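Long-range contacts in probable conserved lipoprotein LpqN (Mycobacterium tuberculosis, PDB 6MNA), which takes part in cell envelope biogenesis, interacts with the periplasmic loop domains of the mycolate transporters MmpL3 and MmpL11, and is a virulence factor required for intracellular survival: residues A[100-105]-A[120-125]; A[125-130]-A[195-200]; A[182-187]-A[201-206]. All blocks are in the same frame, centred on the assembly; numbering follows the deposited sequence. Where two conformers were deposited one is given.

Contact 1. Residues A[100-105]-A[120-125]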
# COMPACT_ATOMS: atom_id res chain seq x y z
N SER A 100 -4.64 4.39 -14.18
CA SER A 100 -5.82 3.97 -13.44
C SER A 100 -5.51 2.74 -12.60
O SER A 100 -5.98 2.62 -11.47
CB SER A 100 -6.97 3.65 -14.40
OG SER A 100 -7.29 4.76 -15.22
N ARG A 101 -4.69 1.82 -13.14
CA ARG A 101 -4.35 0.58 -12.46
C ARG A 101 -3.29 0.78 -11.37
O ARG A 101 -3.19 -0.04 -10.46
CB ARG A 101 -3.83 -0.45 -13.48
CG ARG A 101 -4.78 -1.62 -13.80
CD ARG A 101 -3.98 -2.92 -14.01
NE ARG A 101 -3.31 -3.35 -12.78
CZ ARG A 101 -2.22 -4.11 -12.72
NH1 ARG A 101 -1.64 -4.55 -13.84
NH2 ARG A 101 -1.70 -4.44 -11.54
N ALA A 102 -2.47 1.84 -11.47
CA ALA A 102 -1.35 2.07 -10.55
C ALA A 102 -1.33 3.57 -10.27
O ALA A 102 -0.57 4.32 -10.88
CB ALA A 102 -0.04 1.62 -11.16
N PRO A 103 -2.21 4.02 -9.38
CA PRO A 103 -2.47 5.46 -9.25
C PRO A 103 -1.26 6.31 -8.94
O PRO A 103 -1.16 7.44 -9.43
CB PRO A 103 -3.48 5.48 -8.10
CG PRO A 103 -4.21 4.22 -8.26
CD PRO A 103 -3.18 3.23 -8.62
N TYR A 104 -0.34 5.81 -8.14
CA TYR A 104 0.91 6.51 -7.83
C TYR A 104 2.10 5.72 -8.33
O TYR A 104 3.20 5.79 -7.78
CB TYR A 104 1.01 6.78 -6.35
CG TYR A 104 1.96 7.86 -5.93
CD1 TYR A 104 1.66 9.21 -6.14
CD2 TYR A 104 3.15 7.55 -5.30
CE1 TYR A 104 2.51 10.19 -5.71
CE2 TYR A 104 4.02 8.55 -4.87
CZ TYR A 104 3.69 9.85 -5.09
OH TYR A 104 4.54 10.83 -4.68
N GLY A 105 1.89 4.99 -9.41
CA GLY A 105 2.96 4.22 -9.99
C GLY A 105 3.05 2.89 -9.27
O GLY A 105 2.23 2.55 -8.42
N THR A 120 3.16 -7.95 -8.52
CA THR A 120 3.13 -6.50 -8.64
C THR A 120 3.02 -5.85 -7.26
O THR A 120 2.38 -6.38 -6.35
CB THR A 120 1.94 -6.00 -9.48
OG1 THR A 120 0.71 -6.28 -8.78
CG2 THR A 120 1.89 -6.67 -10.86
N ILE A 121 3.58 -4.65 -7.16
CA ILE A 121 3.39 -3.80 -6.00
C ILE A 121 3.02 -2.43 -6.55
O ILE A 121 3.76 -1.86 -7.36
CB ILE A 121 4.63 -3.73 -5.12
CG1 ILE A 121 5.12 -5.14 -4.75
CG2 ILE A 121 4.31 -2.89 -3.89
CD1 ILE A 121 6.37 -5.12 -3.95
N VAL A 122 1.85 -1.96 -6.18
CA VAL A 122 1.24 -0.76 -6.69
C VAL A 122 1.17 0.24 -5.55
O VAL A 122 0.87 -0.12 -4.41
CB VAL A 122 -0.16 -1.09 -7.25
CG1 VAL A 122 -1.08 0.07 -7.15
CG2 VAL A 122 -0.01 -1.62 -8.71
N ALA A 123 1.39 1.50 -5.86
CA ALA A 123 1.30 2.55 -4.86
C ALA A 123 0.09 3.45 -5.10
O ALA A 123 -0.32 3.69 -6.26
CB ALA A 123 2.58 3.38 -4.86
N ILE A 124 -0.51 3.91 -4.02
CA ILE A 124 -1.59 4.87 -4.02
C ILE A 124 -1.27 5.97 -3.01
O ILE A 124 -0.83 5.68 -1.90
CB ILE A 124 -2.94 4.25 -3.65
CG1 ILE A 124 -3.21 2.97 -4.45
CG2 ILE A 124 -4.05 5.29 -3.83
CD1 ILE A 124 -4.34 2.16 -3.87
N LEU A 125 -1.45 7.22 -3.39
CA LEU A 125 -1.18 8.31 -2.45
C LEU A 125 -2.40 9.20 -2.39
O LEU A 125 -2.87 9.72 -3.42
CB LEU A 125 0.05 9.11 -2.88
CG LEU A 125 1.06 9.77 -1.92
CD1 LEU A 125 1.50 11.16 -2.35
CD2 LEU A 125 0.69 9.72 -0.44
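Two backbone hydrogen bonds tie the turn at 102-105 to segment 120-125 of strand 120-130, both made by Ala123: its O accepts from Tyr104 N at 2.8 Å, and its N donates to Gly105 O. The first is bent, 151° at the hydrogen, with the donor standing above the carbonyl plane, whereas the second is straighter at 167°. Ala102 to Gly105 is a type I beta turn, closed by Gly105 N on Ala102 O.

The aromatic contact lies beyond the first bond. Tyr104 has CG anti to its backbone N (chi1 -160°), which lays the ring alongside Leu125, the two side chains pointing the same way. Leu125 CB sits over one face of the ring, 3.8 Å from the centroid, a CH-pi contact displaced toward the rim at CD1. Further out, Leu125 CD1 touches Tyr104 CE1 at 3.6 Å. Ala123 CB comes up at the ring's edge instead. The proline of the turn bridges two strand residues: Pro103 CD meets Val122 CG1, and Pro103 CG meets Ile124 CG1 at 4.1 Å. Val122 CG2 reaches Ala102 CB, while Arg101, its chain kinked at chi2 and chi3, brings NH2 to within 4.1 Å of Thr120 OG1 at the guanidinium edge, a loose approach and not a hydrogen bond.

The turn leads into strand 106-109, which joins the antiparallel sheet beside 120-130. His77 stacks on Tyr104, strand 195-206 bonds to the strand through Val122 and Ile124, and Ile121, pointing away from the turn, touches helix 210-223 and the bound decanoyl glucose.

Contact 2. Residues A[125-130]-A[195-200]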
# COMPACT_ATOMS: atom_id res chain seq x y z
N LEU A 125 -1.45 7.22 -3.39
CA LEU A 125 -1.18 8.31 -2.45
C LEU A 125 -2.40 9.20 -2.39
O LEU A 125 -2.87 9.72 -3.42
CB LEU A 125 0.05 9.11 -2.88
CG LEU A 125 1.06 9.77 -1.92
CD1 LEU A 125 1.50 11.16 -2.35
CD2 LEU A 125 0.69 9.72 -0.44
N SER A 126 -2.91 9.39 -1.19
CA SER A 126 -4.08 10.21 -0.97
C SER A 126 -3.76 11.35 -0.01
O SER A 126 -2.94 11.20 0.89
CB SER A 126 -5.20 9.42 -0.38
OG SER A 126 -5.50 8.33 -1.20
N LYS A 127 -4.47 12.46 -0.20
CA LYS A 127 -4.39 13.64 0.65
C LYS A 127 -5.69 13.75 1.43
O LYS A 127 -6.76 13.85 0.83
CB LYS A 127 -4.15 14.90 -0.17
CG LYS A 127 -3.86 16.12 0.67
CD LYS A 127 -3.74 17.33 -0.26
CE LYS A 127 -3.44 18.56 0.52
NZ LYS A 127 -3.30 19.75 -0.42
N LEU A 128 -5.58 13.75 2.75
CA LEU A 128 -6.70 13.85 3.66
C LEU A 128 -6.61 15.19 4.36
O LEU A 128 -5.58 15.53 4.95
CB LEU A 128 -6.68 12.74 4.70
CG LEU A 128 -6.54 11.30 4.15
CD1 LEU A 128 -6.78 10.34 5.30
CD2 LEU A 128 -7.51 11.02 3.05
N THR A 129 -7.68 15.96 4.30
CA THR A 129 -7.79 17.20 5.06
C THR A 129 -9.08 17.20 5.84
O THR A 129 -10.00 16.42 5.58
CB THR A 129 -7.72 18.43 4.16
OG1 THR A 129 -8.82 18.40 3.25
CG2 THR A 129 -6.42 18.43 3.40
N GLY A 130 -9.12 18.04 6.85
CA GLY A 130 -10.30 18.17 7.65
C GLY A 130 -10.08 17.54 8.99
O GLY A 130 -9.03 17.73 9.61
N ALA A 195 -2.36 18.85 6.13
CA ALA A 195 -3.05 17.67 5.66
C ALA A 195 -2.35 16.45 6.23
O ALA A 195 -1.30 16.58 6.87
CB ALA A 195 -3.05 17.64 4.14
N VAL A 196 -2.94 15.28 6.01
CA VAL A 196 -2.34 14.00 6.30
C VAL A 196 -2.35 13.21 4.99
O VAL A 196 -3.41 12.90 4.46
CB VAL A 196 -3.10 13.26 7.40
CG1 VAL A 196 -2.48 11.94 7.64
CG2 VAL A 196 -3.13 14.12 8.68
N PHE A 197 -1.18 12.94 4.47
CA PHE A 197 -1.05 12.12 3.29
C PHE A 197 -0.97 10.67 3.73
O PHE A 197 -0.36 10.35 4.74
CB PHE A 197 0.19 12.49 2.51
CG PHE A 197 0.10 13.86 1.89
CD1 PHE A 197 0.39 14.99 2.64
CD2 PHE A 197 -0.39 14.02 0.62
CE1 PHE A 197 0.25 16.30 2.09
CE2 PHE A 197 -0.51 15.32 0.04
CZ PHE A 197 -0.20 16.45 0.80
N VAL A 198 -1.60 9.82 2.96
CA VAL A 198 -1.60 8.39 3.24
C VAL A 198 -1.10 7.67 2.00
O VAL A 198 -1.72 7.76 0.93
CB VAL A 198 -2.98 7.88 3.62
CG1 VAL A 198 -2.93 6.36 3.89
CG2 VAL A 198 -3.56 8.67 4.78
N LEU A 199 0.01 6.97 2.16
CA LEU A 199 0.61 6.16 1.11
C LEU A 199 0.20 4.73 1.40
O LEU A 199 0.42 4.24 2.50
CB LEU A 199 2.12 6.22 1.15
CG LEU A 199 2.87 5.36 0.14
CD1 LEU A 199 2.66 5.86 -1.27
CD2 LEU A 199 4.32 5.40 0.49
N GLN A 200 -0.34 4.05 0.39
CA GLN A 200 -0.55 2.60 0.53
C GLN A 200 0.26 1.90 -0.55
O GLN A 200 0.27 2.30 -1.71
CB GLN A 200 -2.00 2.25 0.46
CG GLN A 200 -2.80 2.83 1.65
CD GLN A 200 -4.15 2.20 1.86
OE1 GLN A 200 -5.02 2.28 1.01
NE2 GLN A 200 -4.33 1.56 3.01
O HOH W 1 -3.96 6.18 0.00
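Four backbone hydrogen bonds join Ser126 to Val198 and Leu128 to Val196, the two hydrogen-bonded pairs of this antiparallel ladder. Ser126 N to Val198 O is 2.9 Å and the return bond, Val198 N to Ser126 O, 2.8 Å. In the second pair Val196 N meets Leu128 O at 173°, whereas Leu128 N reaches Val196 O on a more bent path of 151°. Ser126 O also takes a CA-H...O contact from Phe197. A water adds a further link at the first pair: it donates to Val198 O and lies 2.9 Å from Ser126 OG, so that this carbonyl is held by both the strand and the solvent molecule.

Side chains fall on two faces. On one, Lys127 runs beside Phe197, both pointing the same way; trans at every torsion from chi1 (-172°) outward, its chain follows the ring, with CG 3.5 Å from Phe197 CE2 and CE passing on to Ala195 CB. Leu125 CD2, on the same face, lies 3.4 Å from Val198 O and touches Phe197 CB and Leu199 CB. On the other face the Leu128 and Val198 side chains cross at a slant, Leu128 CD1 3.7 Å from Val198 CG2, and Ile65 of helix 61-66 packs on Leu128. At the end of the ladder Thr129 CG2 packs on Ala195 CB at 3.5 Å. Strand 70-74 flanks 125-130, and strand 179-192 flanks 195-200.

The chemistry is thus backbone pairing from strand to strand, supplemented by a water at Ser126 and Val198, while the lysine packs its methylenes, not its ammonium, on the aromatic ring.

Contact 3. Residues A[182-187]-A[201-206]. With U2D (6-O-decanoyl-alpha-D-glucopyranose), chain B.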
# COMPACT_ATOMS: atom_id res chain seq x y z
N THR A 182 -0.83 -14.40 -2.44
CA THR A 182 -0.20 -13.67 -1.35
C THR A 182 -0.49 -12.20 -1.54
O THR A 182 -0.28 -11.67 -2.63
CB THR A 182 1.30 -13.91 -1.34
OG1 THR A 182 1.55 -15.28 -1.00
CG2 THR A 182 1.99 -13.04 -0.29
N VAL A 183 -0.96 -11.54 -0.50
CA VAL A 183 -1.24 -10.10 -0.60
C VAL A 183 -0.64 -9.44 0.63
O VAL A 183 -0.55 -10.04 1.71
CB VAL A 183 -2.75 -9.87 -0.71
CG1 VAL A 183 -3.49 -10.40 0.54
CG2 VAL A 183 -3.06 -8.38 -0.98
N ALA A 184 -0.20 -8.20 0.47
CA ALA A 184 0.28 -7.48 1.62
C ALA A 184 0.01 -6.01 1.35
O ALA A 184 -0.07 -5.58 0.20
CB ALA A 184 1.75 -7.70 1.91
N GLN A 185 -0.13 -5.25 2.43
CA GLN A 185 -0.33 -3.82 2.30
C GLN A 185 0.45 -3.12 3.40
O GLN A 185 0.35 -3.50 4.57
CB GLN A 185 -1.80 -3.50 2.38
CG GLN A 185 -2.07 -2.03 2.27
CD GLN A 185 -3.53 -1.74 2.37
OE1 GLN A 185 -4.13 -1.91 3.43
NE2 GLN A 185 -4.11 -1.26 1.27
N LYS A 186 1.26 -2.14 3.01
CA LYS A 186 1.87 -1.21 3.96
C LYS A 186 1.19 0.14 3.80
O LYS A 186 1.06 0.66 2.69
CB LYS A 186 3.37 -1.11 3.74
CG LYS A 186 4.10 -0.24 4.77
CD LYS A 186 5.63 -0.39 4.63
CE LYS A 186 6.32 -0.22 5.99
NZ LYS A 186 7.78 -0.51 6.00
N THR A 187 0.74 0.70 4.92
CA THR A 187 0.11 2.01 4.95
C THR A 187 1.03 2.94 5.72
O THR A 187 1.47 2.61 6.82
CB THR A 187 -1.27 1.95 5.64
OG1 THR A 187 -2.15 1.05 4.92
CG2 THR A 187 -1.93 3.32 5.72
N LEU A 201 0.94 0.83 -0.14
CA LEU A 201 1.73 -0.01 -1.03
C LEU A 201 1.07 -1.37 -1.02
O LEU A 201 1.03 -2.02 0.03
CB LEU A 201 3.16 -0.06 -0.59
CG LEU A 201 3.90 1.25 -0.39
CD1 LEU A 201 5.29 1.05 0.08
CD2 LEU A 201 3.88 1.96 -1.69
N ASN A 202 0.51 -1.78 -2.17
CA ASN A 202 -0.33 -2.96 -2.27
C ASN A 202 0.39 -4.03 -3.08
O ASN A 202 0.58 -3.88 -4.29
CB ASN A 202 -1.66 -2.64 -2.95
CG ASN A 202 -2.52 -1.70 -2.13
OD1 ASN A 202 -2.52 -1.75 -0.91
ND2 ASN A 202 -3.27 -0.85 -2.81
N ALA A 203 0.71 -5.14 -2.45
CA ALA A 203 1.51 -6.17 -3.10
C ALA A 203 0.62 -7.37 -3.33
O ALA A 203 -0.22 -7.71 -2.48
CB ALA A 203 2.74 -6.52 -2.27
N ASP A 204 0.80 -8.02 -4.48
CA ASP A 204 -0.08 -9.12 -4.84
C ASP A 204 0.64 -10.08 -5.78
O ASP A 204 1.29 -9.64 -6.72
CB ASP A 204 -1.36 -8.59 -5.50
CG ASP A 204 -2.18 -9.69 -6.16
OD1 ASP A 204 -2.62 -10.59 -5.44
OD2 ASP A 204 -2.38 -9.65 -7.40
N ALA A 205 0.55 -11.38 -5.50
CA ALA A 205 1.18 -12.35 -6.38
C ALA A 205 0.54 -13.70 -6.12
O ALA A 205 -0.08 -13.92 -5.07
CB ALA A 205 2.69 -12.46 -6.18
N LEU A 206 0.68 -14.60 -7.08
CA LEU A 206 0.32 -15.99 -6.82
C LEU A 206 1.17 -16.54 -5.68
O LEU A 206 2.33 -16.17 -5.51
CB LEU A 206 0.53 -16.80 -8.09
CG LEU A 206 -0.45 -16.48 -9.22
CD1 LEU A 206 0.05 -17.15 -10.51
CD2 LEU A 206 -1.90 -16.88 -8.90
C1 U2D B . 2.11 -14.34 5.79
C2 U2D B . 1.99 -13.88 7.30
C3 U2D B . 2.79 -12.56 7.55
C4 U2D B . 3.94 -12.61 6.58
C5 U2D B . 3.21 -12.37 5.21
C6 U2D B . 4.04 -12.61 3.97
CAX U2D B . 3.81 -10.68 2.56
CAY U2D B . 4.67 -10.88 1.33
CAZ U2D B . 5.77 -9.83 1.21
CBA U2D B . 5.25 -8.49 0.71
CBB U2D B . 5.14 -7.42 1.84
CBC U2D B . 4.81 -6.20 0.98
CBD U2D B . 4.41 -5.08 1.90
CBE U2D B . 3.81 -3.95 0.98
CBF U2D B . 4.93 -3.50 0.05
CBG U2D B . 6.16 -2.97 0.84
O11 U2D B . 4.60 -10.08 3.60
O2 U2D B . 0.63 -13.65 7.73
O3 U2D B . 3.17 -12.38 8.94
O4 U2D B . 4.93 -11.60 6.84
O5 U2D B . 2.01 -13.20 4.97
O6 U2D B . 3.29 -11.97 2.93
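Ala184 and Ala203 pair across the antiparallel beta hairpin of strands 179-192 and 195-206, one face of which carries the decanoyl tail of the bound glycolipid; segments 182-187 and 201-206 run at 172° to each other. Six backbone hydrogen bonds come in three reciprocal pairs: Thr182 with Ala205, Ala184 with Ala203, and Lys186 with Leu201. The straightest, Ala203 N to Ala184 O, is 2.8 Å at 177°.

Apolar contacts include Ala184 CB with Ala203 CB at 4.5 Å, and both methyls meet the tail: Ala184 CB touches carbon CBB at 3.4 Å, and Ala203 CB meets CBC at 3.9 Å, making a floor for the chain. Farther along, Leu201 CB packs on CBF. Thr182 CG2 makes a van der Waals contact with the ester oxygen O6, 3.6 Å away. Helix 210-223 packs on the same face through Leu213 and Ile220, and Lys186 carries its ammonium away to Thr161 O.

Polar side chains pair on the opposite face. Asp204 makes a salt bridge with Arg181. Gln185, stretched out with chi1 and chi2 both trans, runs beside Asn202, their amide planes 38° apart, and its amide nitrogen also bonds Glu144. Gln185 NE2 donates to Asn202 OD1 over 2.7 Å.

Overall arrangement
All three contacts reach one antiparallel sheet: contacts 1 and 2 share strand 120-130, contacts 2 and 3 strand 195-206. Contact 1 closes first along the chain and hands its strand on to contact 2 at Leu125; contacts 2 and 3 alternate in sequence. Centres of contacts 1 and 3 are about 11 Å apart, those of 1 and 2 about 15 Å, and those of 2 and 3 about 19 Å. Probable hydrogen bonds join them: Ile124 O to Gln200 N, Val122 O to Asn202 N, and Gln200 NE2 to Thr187 OG1. The sheet thereby connects the 100-105 loop, through 120-130 and 195-206, to the strand pair whose face, together with helix 210-223, meets the acyl chain.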